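PROTEIN (hypothetical protein EF0366) (Enterococcus faecalis, PDB 1VPY) is of unknown function but belongs to the DUF72 family and folds as a parallel eight-stranded TIM-type barrel that carries bound zinc ions. Local coordinates at residues I14-T19 with V251-N256; L44-T49 with R72-V77; A148-N153 with V179-I184; H206-A211 with Y227-Q232. All coordinates share one frame; numbering follows the deposited sequence.

How the interactions relate
From the N terminus, strand 13-18 opens the barrel, and interaction 1 joins it to strand 250-255, closing a loop of more than 230 residues in which the other three contacts nest. Interaction 2 comes first inside it, pairing the second and third strands; it touches interaction 1 where Leu18 O meets Glu46 N at 2.7 Å. Interactions 3 and 4 follow in series, none crossing another. Interaction 3 links the ends of the fifth and sixth strands, and interaction 4 folds the loop after strand 201-205 against the residues that lead into helix 231-245. These two meet through Asp180 and Tyr229, and His206 connects interaction 4 to Asn256 of interaction 1.

Interaction 1 of 4, residues I14-T19 with V251-N256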
loop_
_atom_site.group_PDB
_atom_site.type_symbol
_atom_site.label_atom_id
_atom_site.label_comp_id
_atom_site.label_asym_id
_atom_site.label_seq_id
_atom_site.Cartn_x
_atom_site.Cartn_y
_atom_site.Cartn_z
ATOM N N ILE A 14 -8.567 -5.973 -11.154
ATOM C CA ILE A 14 -8.667 -4.778 -10.299
ATOM C C ILE A 14 -9.451 -5.059 -9.010
ATOM O O ILE A 14 -10.656 -5.314 -9.046
ATOM C CB ILE A 14 -9.346 -3.578 -11.019
ATOM C CG1 ILE A 14 -8.649 -3.251 -12.341
ATOM C CG2 ILE A 14 -9.379 -2.345 -10.100
ATOM C CD1 ILE A 14 -9.459 -2.330 -13.251
ATOM N N ARG A 15 -8.764 -4.986 -7.876
ATOM C CA ARG A 15 -9.393 -5.174 -6.568
ATOM C C ARG A 15 -9.489 -3.854 -5.808
ATOM O O ARG A 15 -8.513 -3.097 -5.730
ATOM C CB ARG A 15 -8.602 -6.172 -5.729
ATOM C CG ARG A 15 -8.640 -7.600 -6.216
ATOM C CD ARG A 15 -7.555 -8.374 -5.509
ATOM N NE ARG A 15 -7.790 -9.814 -5.513
ATOM C CZ ARG A 15 -7.224 -10.656 -6.367
ATOM N NH1 ARG A 15 -6.393 -10.203 -7.292
ATOM N NH2 ARG A 15 -7.486 -11.950 -6.295
ATOM N N LEU A 16 -10.664 -3.589 -5.246
ATOM C CA LEU A 16 -10.880 -2.392 -4.437
ATOM C C LEU A 16 -10.953 -2.737 -2.959
ATOM O O LEU A 16 -11.596 -3.715 -2.569
ATOM C CB LEU A 16 -12.153 -1.661 -4.871
ATOM C CG LEU A 16 -12.312 -1.416 -6.372
ATOM C CD1 LEU A 16 -13.586 -0.657 -6.647
ATOM C CD2 LEU A 16 -11.107 -0.681 -6.929
ATOM N N GLY A 17 -10.297 -1.926 -2.140
ATOM C CA GLY A 17 -10.246 -2.178 -0.709
ATOM C C GLY A 17 -10.096 -0.949 0.155
ATOM O O GLY A 17 -9.896 0.154 -0.346
ATOM N N LEU A 18 -10.191 -1.157 1.465
ATOM C CA LEU A 18 -10.081 -0.083 2.449
ATOM C C LEU A 18 -9.031 -0.411 3.497
ATOM O O LEU A 18 -8.448 -1.493 3.501
ATOM C CB LEU A 18 -11.417 0.141 3.171
ATOM C CG LEU A 18 -12.730 0.187 2.401
ATOM C CD1 LEU A 18 -13.893 0.183 3.367
ATOM C CD2 LEU A 18 -12.774 1.405 1.507
ATOM N N THR A 19 -8.814 0.543 4.391
ATOM C CA THR A 19 -8.027 0.343 5.594
ATOM C C THR A 19 -8.953 0.059 6.774
ATOM O O THR A 19 -8.660 -0.794 7.621
ATOM C CB THR A 19 -7.211 1.598 5.895
ATOM O OG1 THR A 19 -6.375 1.884 4.774
ATOM C CG2 THR A 19 -6.352 1.396 7.125
ATOM N N VAL A 251 -4.164 -5.122 -10.206
ATOM C CA VAL A 251 -4.234 -3.761 -9.691
ATOM C C VAL A 251 -4.970 -3.776 -8.361
ATOM O O VAL A 251 -6.041 -4.386 -8.230
ATOM C CB VAL A 251 -4.936 -2.800 -10.675
ATOM C CG1 VAL A 251 -4.779 -1.355 -10.222
ATOM C CG2 VAL A 251 -4.362 -2.963 -12.060
ATOM N N GLY A 252 -4.364 -3.123 -7.372
ATOM C CA GLY A 252 -4.947 -2.986 -6.058
ATOM C C GLY A 252 -5.245 -1.533 -5.811
ATOM O O GLY A 252 -4.392 -0.671 -6.025
ATOM N N VAL A 253 -6.465 -1.259 -5.373
ATOM C CA VAL A 253 -6.869 0.092 -5.032
ATOM C C VAL A 253 -7.310 0.180 -3.570
ATOM O O VAL A 253 -8.253 -0.501 -3.148
ATOM C CB VAL A 253 -7.985 0.606 -5.966
ATOM C CG1 VAL A 253 -8.380 2.021 -5.591
ATOM C CG2 VAL A 253 -7.539 0.546 -7.435
ATOM N N ILE A 254 -6.605 1.018 -2.810
ATOM C CA ILE A 254 -6.925 1.234 -1.406
ATOM C C ILE A 254 -7.392 2.665 -1.177
ATOM O O ILE A 254 -6.642 3.627 -1.401
ATOM C CB ILE A 254 -5.716 0.910 -0.483
ATOM C CG1 ILE A 254 -5.343 -0.584 -0.556
ATOM C CG2 ILE A 254 -5.972 1.362 0.948
ATOM C CD1 ILE A 254 -6.482 -1.570 -0.352
ATOM N N PHE A 255 -8.642 2.799 -0.744
ATOM C CA PHE A 255 -9.148 4.081 -0.285
ATOM C C PHE A 255 -8.773 4.244 1.184
ATOM O O PHE A 255 -9.232 3.489 2.044
ATOM C CB PHE A 255 -10.663 4.175 -0.486
ATOM C CG PHE A 255 -11.080 4.366 -1.921
ATOM C CD1 PHE A 255 -11.222 3.271 -2.773
ATOM C CD2 PHE A 255 -11.322 5.640 -2.422
ATOM C CE1 PHE A 255 -11.600 3.453 -4.115
ATOM C CE2 PHE A 255 -11.712 5.834 -3.748
ATOM C CZ PHE A 255 -11.847 4.742 -4.598
ATOM N N ASN A 256 -7.910 5.217 1.459
ATOM C CA ASN A 256 -7.400 5.442 2.802
ATOM C C ASN A 256 -7.771 6.850 3.288
ATOM O O ASN A 256 -7.226 7.364 4.267
ATOM C CB ASN A 256 -5.884 5.207 2.807
ATOM C CG ASN A 256 -5.269 5.315 4.190
ATOM O OD1 ASN A 256 -5.820 4.823 5.177
ATOM N ND2 ASN A 256 -4.116 5.963 4.265
#
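Leu16 and Val253 run alongside each other on the outer face, at the seam where the first and last strands of the TIM-type barrel join. The Leu16 methyl CD2 comes to 3.5 Å from Val253 CB. A chi1 of -49° sets Leu16 CG opposite its carbonyl carbon, and from there CD2 reaches over to the neighbouring strand. Ile14 and Val251 are paired alike on this face, CG1 against CB at 4.1 Å. The two strands run parallel, 24° apart in direction, and four backbone hydrogen bonds stitch them: Arg15 N gives to Val251 O at 2.8 Å, Val253 N to Arg15 O, Gly17 N to Val253 O, and Phe255 N to Gly17 O at 3.0 Å. Gly17 leaves room on the face of Ile254, whose CD1 turns in to lie 3.7 Å from Gly17 C. The C-terminal end is looser and partly exposed. There the strands drift apart and a polar pair takes over: Thr19 OG1 donates to Asn256 OD1 at 3.0 Å, from above the carbonyl plane, while Asn256 ND2 is hydrogen-bonded to His206 ND1. At the other end, the Arg15 guanidinium leads away to a salt bridge with Glu250. Leu16 and Phe255 pack outward on helix 260-273, Ile254 faces Leu44 and Glu46 inside the barrel, and strands 44-47 and 201-205 flank the pair.

Interaction 2 of 4, residues L44-T49 with R72-V77; sequences LVEMDT and RFVMKV
Val45 and Met47 pack beside the ring of Phe73 on the outward face of two adjacent parallel strands of the TIM-type barrel. Val45 CG1 meets Phe73 CD2 at 3.8 Å. The selenium of Met47, a selenomethionine, sits at the ring edge, close to its plane and 3.9 Å from Phe73 CE2, a Met-aromatic contact. Chi1 near -65° with an extended chi2 sets the selenium beside the ring; the bend at chi3 then turns only the terminal CE. Met75, likewise a selenomethionine, closes in on Met47 CB with its own selenium. On the inward face Leu44 CD1 touches Val74 CG2 at 3.9 Å, and Glu46 lays its CG obliquely across Val74. Between these faces the backbones are joined by four hydrogen bonds, the straightest from Val74 N to Val45 O (2.8 Å, 179°). The polar edge follows at the C-terminal end, where Asp48 OD1 lies 3.5 Å from the aliphatic CD of Lys76. The extended Lys76 chain carries NZ onward to Gln120, while Glu46 forms a salt bridge with Arg204. A water bridges the last residues of the two strands, donating to Met47 O at 2.7 Å and to Lys76 O at 2.7 Å.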
loop_
_atom_site.group_PDB
_atom_site.type_symbol
_atom_site.label_atom_id
_atom_site.label_comp_id
_atom_site.label_asym_id
_atom_site.label_seq_id
_atom_site.Cartn_x
_atom_site.Cartn_y
_atom_site.Cartn_z
ATOM N N LEU A 44 -10.271 -7.084 -1.247
ATOM C CA LEU A 44 -8.988 -6.574 -0.826
ATOM C C LEU A 44 -9.142 -5.729 0.418
ATOM O O LEU A 44 -10.108 -4.982 0.554
ATOM C CB LEU A 44 -8.372 -5.750 -1.958
ATOM C CG LEU A 44 -6.991 -5.112 -1.817
ATOM C CD1 LEU A 44 -5.891 -6.170 -1.727
ATOM C CD2 LEU A 44 -6.762 -4.191 -2.993
ATOM N N VAL A 45 -8.194 -5.869 1.335
ATOM C CA VAL A 45 -8.138 -5.019 2.507
ATOM C C VAL A 45 -6.696 -4.598 2.756
ATOM O O VAL A 45 -5.766 -5.328 2.430
ATOM C CB VAL A 45 -8.721 -5.720 3.752
ATOM C CG1 VAL A 45 -7.711 -6.665 4.373
ATOM C CG2 VAL A 45 -9.196 -4.696 4.779
ATOM N N GLU A 46 -6.514 -3.405 3.306
ATOM C CA GLU A 46 -5.226 -3.037 3.858
ATOM C C GLU A 46 -5.331 -3.054 5.364
ATOM O O GLU A 46 -6.212 -2.418 5.940
ATOM C CB GLU A 46 -4.768 -1.666 3.392
ATOM C CG GLU A 46 -3.414 -1.275 3.974
ATOM C CD GLU A 46 -3.010 0.130 3.613
ATOM O OE1 GLU A 46 -3.110 0.497 2.429
ATOM O OE2 GLU A 46 -2.592 0.875 4.513
HETATM N N MSE A 47 -4.433 -3.794 5.997
HETATM C CA MSE A 47 -4.393 -3.847 7.440
HETATM C C MSE A 47 -3.160 -3.135 7.947
HETATM O O MSE A 47 -2.035 -3.468 7.564
HETATM C CB MSE A 47 -4.441 -5.284 7.916
HETATM C CG MSE A 47 -5.747 -5.956 7.560
HETATM SE SE MSE A 47 -5.956 -7.669 8.445
HETATM C CE MSE A 47 -6.149 -7.071 10.359
ATOM N N ASP A 48 -3.399 -2.140 8.799
ATOM C CA ASP A 48 -2.347 -1.305 9.353
ATOM C C ASP A 48 -1.919 -1.754 10.743
ATOM O O ASP A 48 -0.936 -1.269 11.281
ATOM C CB ASP A 48 -2.819 0.143 9.387
ATOM C CG ASP A 48 -2.921 0.754 8.001
ATOM O OD1 ASP A 48 -2.540 0.097 7.008
ATOM O OD2 ASP A 48 -3.382 1.906 7.903
ATOM N N THR A 49 -2.664 -2.703 11.298
ATOM C CA THR A 49 -2.472 -3.201 12.659
ATOM C C THR A 49 -1.019 -3.545 13.033
ATOM O O THR A 49 -0.582 -3.243 14.141
ATOM C CB THR A 49 -3.433 -4.395 12.930
ATOM O OG1 THR A 49 -3.121 -5.008 14.181
ATOM C CG2 THR A 49 -3.331 -5.427 11.833
ATOM N N ARG A 72 -7.448 -10.830 -0.924
ATOM C CA ARG A 72 -6.058 -10.404 -0.791
ATOM C C ARG A 72 -5.846 -9.401 0.328
ATOM O O ARG A 72 -6.737 -8.614 0.648
ATOM C CB ARG A 72 -5.504 -9.877 -2.116
ATOM C CG ARG A 72 -5.518 -10.914 -3.244
ATOM C CD ARG A 72 -4.533 -12.062 -3.025
ATOM N NE ARG A 72 -4.644 -13.043 -4.102
ATOM C CZ ARG A 72 -5.205 -14.242 -3.981
ATOM N NH1 ARG A 72 -5.701 -14.648 -2.820
ATOM N NH2 ARG A 72 -5.263 -15.047 -5.028
ATOM N N PHE A 73 -4.649 -9.452 0.912
ATOM C CA PHE A 73 -4.259 -8.568 1.996
ATOM C C PHE A 73 -3.106 -7.700 1.550
ATOM O O PHE A 73 -2.131 -8.199 0.990
ATOM C CB PHE A 73 -3.760 -9.375 3.194
ATOM C CG PHE A 73 -4.817 -10.164 3.902
ATOM C CD1 PHE A 73 -5.162 -11.440 3.465
ATOM C CD2 PHE A 73 -5.436 -9.655 5.038
ATOM C CE1 PHE A 73 -6.122 -12.184 4.135
ATOM C CE2 PHE A 73 -6.390 -10.389 5.718
ATOM C CZ PHE A 73 -6.740 -11.657 5.263
ATOM N N VAL A 74 -3.214 -6.404 1.805
ATOM C CA VAL A 74 -2.059 -5.530 1.752
ATOM C C VAL A 74 -1.654 -5.333 3.201
ATOM O O VAL A 74 -2.382 -4.722 3.989
ATOM C CB VAL A 74 -2.355 -4.175 1.091
ATOM C CG1 VAL A 74 -1.150 -3.243 1.227
ATOM C CG2 VAL A 74 -2.724 -4.365 -0.380
HETATM N N MSE A 75 -0.496 -5.878 3.548
HETATM C CA MSE A 75 -0.023 -5.852 4.906
HETATM C C MSE A 75 0.993 -4.734 5.086
HETATM O O MSE A 75 2.070 -4.770 4.505
HETATM C CB MSE A 75 0.594 -7.209 5.243
HETATM C CG MSE A 75 0.785 -7.450 6.723
HETATM SE SE MSE A 75 -0.917 -7.378 7.721
HETATM C CE MSE A 75 -2.062 -8.601 6.526
ATOM N N LYS A 76 0.646 -3.729 5.882
ATOM C CA LYS A 76 1.583 -2.655 6.165
ATOM C C LYS A 76 2.648 -3.152 7.145
ATOM O O LYS A 76 2.318 -3.663 8.212
ATOM C CB LYS A 76 0.854 -1.433 6.715
ATOM C CG LYS A 76 1.693 -0.162 6.672
ATOM C CD LYS A 76 0.866 1.074 6.954
ATOM C CE LYS A 76 1.749 2.304 6.834
ATOM N NZ LYS A 76 1.137 3.498 7.440
ATOM N N VAL A 77 3.917 -3.018 6.771
ATOM C CA VAL A 77 5.039 -3.481 7.605
ATOM C C VAL A 77 5.203 -2.680 8.903
ATOM O O VAL A 77 4.744 -1.534 9.007
ATOM C CB VAL A 77 6.391 -3.480 6.826
ATOM C CG1 VAL A 77 6.276 -4.299 5.552
ATOM C CG2 VAL A 77 6.842 -2.067 6.517
HETATM O O HOH W 1 -0.069 -4.520 9.138
#

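Interaction 3 of 4, residues A148-N153 with V179-I184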
loop_
_atom_site.group_PDB
_atom_site.type_symbol
_atom_site.label_atom_id
_atom_site.label_comp_id
_atom_site.label_asym_id
_atom_site.label_seq_id
_atom_site.Cartn_x
_atom_site.Cartn_y
_atom_site.Cartn_z
ATOM N N ALA A 148 5.289 -3.481 -1.984
ATOM C CA ALA A 148 4.789 -2.219 -2.482
ATOM C C ALA A 148 5.448 -1.114 -1.671
ATOM O O ALA A 148 5.307 -1.059 -0.444
ATOM C CB ALA A 148 3.283 -2.160 -2.365
ATOM N N ILE A 149 6.188 -0.250 -2.358
ATOM C CA ILE A 149 6.903 0.859 -1.722
ATOM C C ILE A 149 6.079 2.131 -1.908
ATOM O O ILE A 149 5.625 2.427 -3.017
ATOM C CB ILE A 149 8.317 1.054 -2.368
ATOM C CG1 ILE A 149 9.224 -0.172 -2.152
ATOM C CG2 ILE A 149 8.963 2.363 -1.931
ATOM C CD1 ILE A 149 9.779 -0.348 -0.748
ATOM N N GLU A 150 5.872 2.867 -0.820
ATOM C CA GLU A 150 5.256 4.196 -0.888
ATOM C C GLU A 150 6.166 5.286 -0.327
ATOM O O GLU A 150 6.779 5.094 0.718
ATOM C CB GLU A 150 3.923 4.223 -0.154
ATOM C CG GLU A 150 3.124 5.459 -0.480
ATOM C CD GLU A 150 1.876 5.595 0.350
ATOM O OE1 GLU A 150 1.138 4.595 0.507
ATOM O OE2 GLU A 150 1.629 6.721 0.831
ATOM N N LEU A 151 6.222 6.426 -1.022
ATOM C CA LEU A 151 7.045 7.581 -0.620
ATOM C C LEU A 151 6.192 8.842 -0.396
ATOM O O LEU A 151 5.151 9.009 -1.041
ATOM C CB LEU A 151 8.110 7.868 -1.688
ATOM C CG LEU A 151 8.837 6.699 -2.369
ATOM C CD1 LEU A 151 9.366 7.109 -3.724
ATOM C CD2 LEU A 151 9.951 6.139 -1.506
ATOM N N ARG A 152 6.637 9.716 0.519
ATOM C CA ARG A 152 5.974 11.011 0.795
ATOM C C ARG A 152 6.899 12.195 0.562
ATOM O O ARG A 152 6.690 13.270 1.132
ATOM C CB ARG A 152 5.453 11.108 2.239
ATOM C CG ARG A 152 4.309 10.193 2.586
ATOM C CD ARG A 152 3.278 10.866 3.488
ATOM N NE ARG A 152 2.399 9.890 4.142
ATOM C CZ ARG A 152 1.605 9.031 3.501
ATOM N NH1 ARG A 152 1.571 9.006 2.177
ATOM N NH2 ARG A 152 0.844 8.180 4.181
ATOM N N ASN A 153 7.921 12.003 -0.264
ATOM C CA ASN A 153 8.888 13.065 -0.550
ATOM C C ASN A 153 9.074 13.254 -2.050
ATOM O O ASN A 153 9.376 12.301 -2.769
ATOM C CB ASN A 153 10.224 12.758 0.129
ATOM C CG ASN A 153 11.211 13.886 -0.001
ATOM O OD1 ASN A 153 11.768 14.120 -1.073
ATOM N ND2 ASN A 153 11.446 14.593 1.096
ATOM N N VAL A 179 0.083 7.343 -5.768
ATOM C CA VAL A 179 -0.625 8.032 -4.688
ATOM C C VAL A 179 -1.413 9.281 -5.081
ATOM O O VAL A 179 -0.914 10.158 -5.785
ATOM C CB VAL A 179 0.305 8.386 -3.506
ATOM C CG1 VAL A 179 0.798 7.126 -2.834
ATOM C CG2 VAL A 179 1.474 9.290 -3.959
ATOM N N ASP A 180 -2.656 9.339 -4.611
ATOM C CA ASP A 180 -3.419 10.576 -4.609
ATOM C C ASP A 180 -3.442 11.057 -3.172
ATOM O O ASP A 180 -3.887 10.334 -2.282
ATOM C CB ASP A 180 -4.841 10.363 -5.125
ATOM C CG ASP A 180 -5.567 11.667 -5.351
ATOM O OD1 ASP A 180 -5.086 12.481 -6.175
ATOM O OD2 ASP A 180 -6.602 11.898 -4.690
ATOM N N GLU A 181 -2.935 12.263 -2.944
ATOM C CA GLU A 181 -2.795 12.786 -1.591
ATOM C C GLU A 181 -2.685 14.321 -1.580
ATOM O O GLU A 181 -2.436 14.933 -2.622
ATOM C CB GLU A 181 -1.600 12.120 -0.888
ATOM C CG GLU A 181 -0.242 12.409 -1.516
ATOM C CD GLU A 181 0.893 11.716 -0.791
ATOM O OE1 GLU A 181 0.945 10.461 -0.830
ATOM O OE2 GLU A 181 1.732 12.424 -0.187
ATOM N N PRO A 182 -2.883 14.949 -0.407
ATOM C CA PRO A 182 -2.853 16.407 -0.312
ATOM C C PRO A 182 -1.567 17.020 -0.869
ATOM O O PRO A 182 -0.477 16.503 -0.634
ATOM C CB PRO A 182 -2.945 16.650 1.192
ATOM C CG PRO A 182 -3.652 15.476 1.701
ATOM C CD PRO A 182 -3.151 14.337 0.904
ATOM N N GLN A 183 -1.702 18.110 -1.609
ATOM C CA GLN A 183 -0.543 18.758 -2.196
ATOM C C GLN A 183 0.037 19.815 -1.258
ATOM O O GLN A 183 -0.498 20.918 -1.152
ATOM C CB GLN A 183 -0.905 19.362 -3.552
ATOM C CG GLN A 183 -1.220 18.318 -4.609
ATOM C CD GLN A 183 -0.026 17.443 -4.924
ATOM O OE1 GLN A 183 1.000 17.921 -5.420
ATOM N NE2 GLN A 183 -0.148 16.156 -4.631
ATOM N N ILE A 184 1.113 19.457 -0.559
ATOM C CA ILE A 184 1.850 20.423 0.260
ATOM C C ILE A 184 2.765 21.246 -0.659
ATOM O O ILE A 184 3.611 20.677 -1.352
ATOM C CB ILE A 184 2.699 19.742 1.371
ATOM C CG1 ILE A 184 1.878 18.702 2.142
ATOM C CG2 ILE A 184 3.270 20.787 2.326
ATOM C CD1 ILE A 184 2.737 17.717 2.952
#
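With chi1 at -166°, Glu150 swings its CG opposite the backbone N and its extended chain reaches across to Val179, whereas Glu181 has CG wedged between its own N and carbonyl carbon (chi1 64°), a turn that sends its carboxylate back toward Arg152. The Arg152 chain bends at chi2, bringing NH1 within reach of both acids, at the apex of a triangle with their oxygens. NH1 is 2.7 Å from Glu150 OE2, a salt bridge whose hydrogen bond is weak because it is strongly bent, and 3.4 Å from Glu181 OE1, a looser salt bridge. The guanidinium and the Glu181 carboxylate are turned 67° against each other, so no flat two-point pairing forms and a single nitrogen serves both acids. Glu150 OE2 and Glu181 OE1 approach to 4.1 Å; the shared arginine probably offsets some of their repulsion. Beneath this network, Val179 CG1 rests 3.7 Å from Glu150 CD, an apolar floor under a buried charge. Glu150 is gripped further: OE1 forms a salt bridge with Arg204 and OE2 accepts a hydrogen bond from His206 NE2. Such a cluster of charges gathers at the C-terminal ends of the strands, where TIM barrels characteristically place their active sites, though none is established here. Strands 147-150 and 175-180 are joined by helix 162-171 in a beta-alpha-beta unit, with strand 114-120 packing on Glu150 and strand 201-205 on Asp180.

Interaction 4 of 4, residues H206-A211 with Y227-Q232; sequences HGRNAA and YHYNTQ. With ZN (zinc ion), chain B.
Gly207 passes Tyr227 with an extended backbone of positive phi (82°), its CA coming 3.6 Å from Tyr227 CD2, and the chain then runs on beneath the tyrosine ring. Arg208 N lies over one face of that ring, nearer its edge than its centre and 3.3 Å from Tyr227 CD2. Further along the same residue, CB makes a CH-pi contact, 4.0 Å from the centroid of the Tyr227 ring and 17° off its normal. Tyr227 CG lies opposite the backbone N, which lays the ring against the backbone of Gly207 and Arg208. Tyr229 approaches from another direction: its OH accepts a hydrogen bond from Gly207 N at 2.8 Å, bent to 135°, and is also hydrogen-bonded to Asp180. The extended Arg208 chain brings NE to the edge of the Tyr229 ring, 4.0 Å from CE1, with the guanidinium nearly perpendicular to the ring and its face toward that atom. The same arginine forms a salt bridge with Asp180, which thus holds both side chains at the end of the sixth strand. Facing away from the loop, His228 binds a zinc ion through NE2 at 2.3 Å, its ND1 hydrogen-bonded to Asp262. The contact thereby places the loop after strand 201-205 against the residues that lead into helix 231-245, capped by Asn230, while helix 260-273 packs on His228.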
loop_
_atom_site.group_PDB
_atom_site.type_symbol
_atom_site.label_atom_id
_atom_site.label_comp_id
_atom_site.label_asym_id
_atom_site.label_seq_id
_atom_site.Cartn_x
_atom_site.Cartn_y
_atom_site.Cartn_z
ATOM N N HIS A 206 -5.479 8.942 -0.525
ATOM C CA HIS A 206 -5.467 9.486 0.824
ATOM C C HIS A 206 -6.442 10.643 0.999
ATOM O O HIS A 206 -6.605 11.148 2.111
ATOM C CB HIS A 206 -4.054 9.957 1.182
ATOM C CG HIS A 206 -3.042 8.855 1.223
ATOM N ND1 HIS A 206 -3.037 7.885 2.203
ATOM C CD2 HIS A 206 -2.009 8.561 0.397
ATOM C CE1 HIS A 206 -2.041 7.045 1.983
ATOM N NE2 HIS A 206 -1.404 7.432 0.893
ATOM N N GLY A 207 -7.076 11.065 -0.094
ATOM C CA GLY A 207 -7.885 12.278 -0.094
ATOM C C GLY A 207 -7.018 13.511 -0.260
ATOM O O GLY A 207 -5.793 13.426 -0.230
ATOM N N ARG A 208 -7.643 14.670 -0.414
ATOM C CA ARG A 208 -6.897 15.862 -0.799
ATOM C C ARG A 208 -6.894 16.978 0.249
ATOM O O ARG A 208 -6.558 18.129 -0.061
ATOM C CB ARG A 208 -7.385 16.367 -2.157
ATOM C CG ARG A 208 -6.836 15.553 -3.301
ATOM C CD ARG A 208 -7.675 15.686 -4.540
ATOM N NE ARG A 208 -7.345 14.629 -5.494
ATOM C CZ ARG A 208 -7.800 14.575 -6.741
ATOM N NH1 ARG A 208 -8.612 15.517 -7.207
ATOM N NH2 ARG A 208 -7.439 13.575 -7.530
ATOM N N ASN A 209 -7.245 16.621 1.484
ATOM C CA ASN A 209 -7.275 17.556 2.603
ATOM C C ASN A 209 -5.880 17.714 3.228
ATOM O O ASN A 209 -5.370 16.804 3.887
ATOM C CB ASN A 209 -8.316 17.095 3.632
ATOM C CG ASN A 209 -8.649 18.160 4.669
ATOM O OD1 ASN A 209 -7.968 19.177 4.789
ATOM N ND2 ASN A 209 -9.708 17.919 5.431
ATOM N N ALA A 210 -5.280 18.882 3.009
ATOM C CA ALA A 210 -3.903 19.181 3.427
ATOM C C ALA A 210 -3.659 19.190 4.946
ATOM O O ALA A 210 -2.527 19.000 5.389
ATOM C CB ALA A 210 -3.444 20.506 2.807
ATOM N N ALA A 211 -4.715 19.406 5.731
ATOM C CA ALA A 211 -4.601 19.571 7.188
ATOM C C ALA A 211 -3.800 18.464 7.885
ATOM O O ALA A 211 -4.182 17.287 7.851
ATOM C CB ALA A 211 -5.975 19.702 7.811
ATOM N N TYR A 227 -11.744 13.743 4.030
ATOM C CA TYR A 227 -11.954 14.021 2.618
ATOM C C TYR A 227 -12.847 12.984 1.961
ATOM O O TYR A 227 -12.522 11.804 1.946
ATOM C CB TYR A 227 -10.638 14.135 1.845
ATOM C CG TYR A 227 -10.834 14.840 0.519
ATOM C CD1 TYR A 227 -10.988 16.224 0.467
ATOM C CD2 TYR A 227 -10.899 14.127 -0.677
ATOM C CE1 TYR A 227 -11.184 16.878 -0.744
ATOM C CE2 TYR A 227 -11.094 14.770 -1.896
ATOM C CZ TYR A 227 -11.239 16.145 -1.918
ATOM O OH TYR A 227 -11.438 16.803 -3.105
ATOM N N HIS A 228 -13.973 13.444 1.424
ATOM C CA HIS A 228 -14.898 12.606 0.670
ATOM C C HIS A 228 -14.750 12.971 -0.808
ATOM O O HIS A 228 -15.112 14.069 -1.217
ATOM C CB HIS A 228 -16.339 12.833 1.166
ATOM C CG HIS A 228 -17.388 12.063 0.416
ATOM N ND1 HIS A 228 -18.013 10.951 0.942
ATOM C CD2 HIS A 228 -17.950 12.267 -0.801
ATOM C CE1 HIS A 228 -18.899 10.492 0.073
ATOM N NE2 HIS A 228 -18.881 11.273 -0.993
ATOM N N TYR A 229 -14.194 12.052 -1.593
ATOM C CA TYR A 229 -14.032 12.240 -3.034
ATOM C C TYR A 229 -15.372 12.404 -3.723
ATOM O O TYR A 229 -16.337 11.711 -3.393
ATOM C CB TYR A 229 -13.318 11.043 -3.654
ATOM C CG TYR A 229 -11.830 10.964 -3.409
ATOM C CD1 TYR A 229 -10.958 11.837 -4.040
ATOM C CD2 TYR A 229 -11.292 9.980 -2.577
ATOM C CE1 TYR A 229 -9.588 11.755 -3.833
ATOM C CE2 TYR A 229 -9.919 9.889 -2.362
ATOM C CZ TYR A 229 -9.072 10.779 -2.997
ATOM O OH TYR A 229 -7.707 10.696 -2.805
ATOM N N ASN A 230 -15.426 13.317 -4.685
ATOM C CA ASN A 230 -16.670 13.602 -5.402
ATOM C C ASN A 230 -16.762 12.793 -6.684
ATOM O O ASN A 230 -15.842 12.046 -7.014
ATOM C CB ASN A 230 -16.835 15.108 -5.681
ATOM C CG ASN A 230 -15.718 15.686 -6.548
ATOM O OD1 ASN A 230 -15.199 15.028 -7.451
ATOM N ND2 ASN A 230 -15.354 16.931 -6.276
ATOM N N THR A 231 -17.866 12.961 -7.404
ATOM C CA THR A 231 -18.141 12.197 -8.615
ATOM C C THR A 231 -17.070 12.429 -9.690
ATOM O O THR A 231 -16.613 11.476 -10.326
ATOM C CB THR A 231 -19.565 12.496 -9.139
ATOM O OG1 THR A 231 -20.485 12.417 -8.047
ATOM C CG2 THR A 231 -19.994 11.485 -10.202
ATOM N N GLN A 232 -16.654 13.684 -9.865
ATOM C CA GLN A 232 -15.608 14.019 -10.830
ATOM C C GLN A 232 -14.247 13.437 -10.452
ATOM O O GLN A 232 -13.509 12.959 -11.316
ATOM C CB GLN A 232 -15.507 15.534 -11.043
ATOM C CG GLN A 232 -14.567 15.951 -12.179
ATOM C CD GLN A 232 -15.034 15.473 -13.547
ATOM O OE1 GLN A 232 -14.475 14.536 -14.121
ATOM N NE2 GLN A 232 -16.070 16.114 -14.071
HETATM ZN ZN ZN B . -20.219 10.991 -2.875
#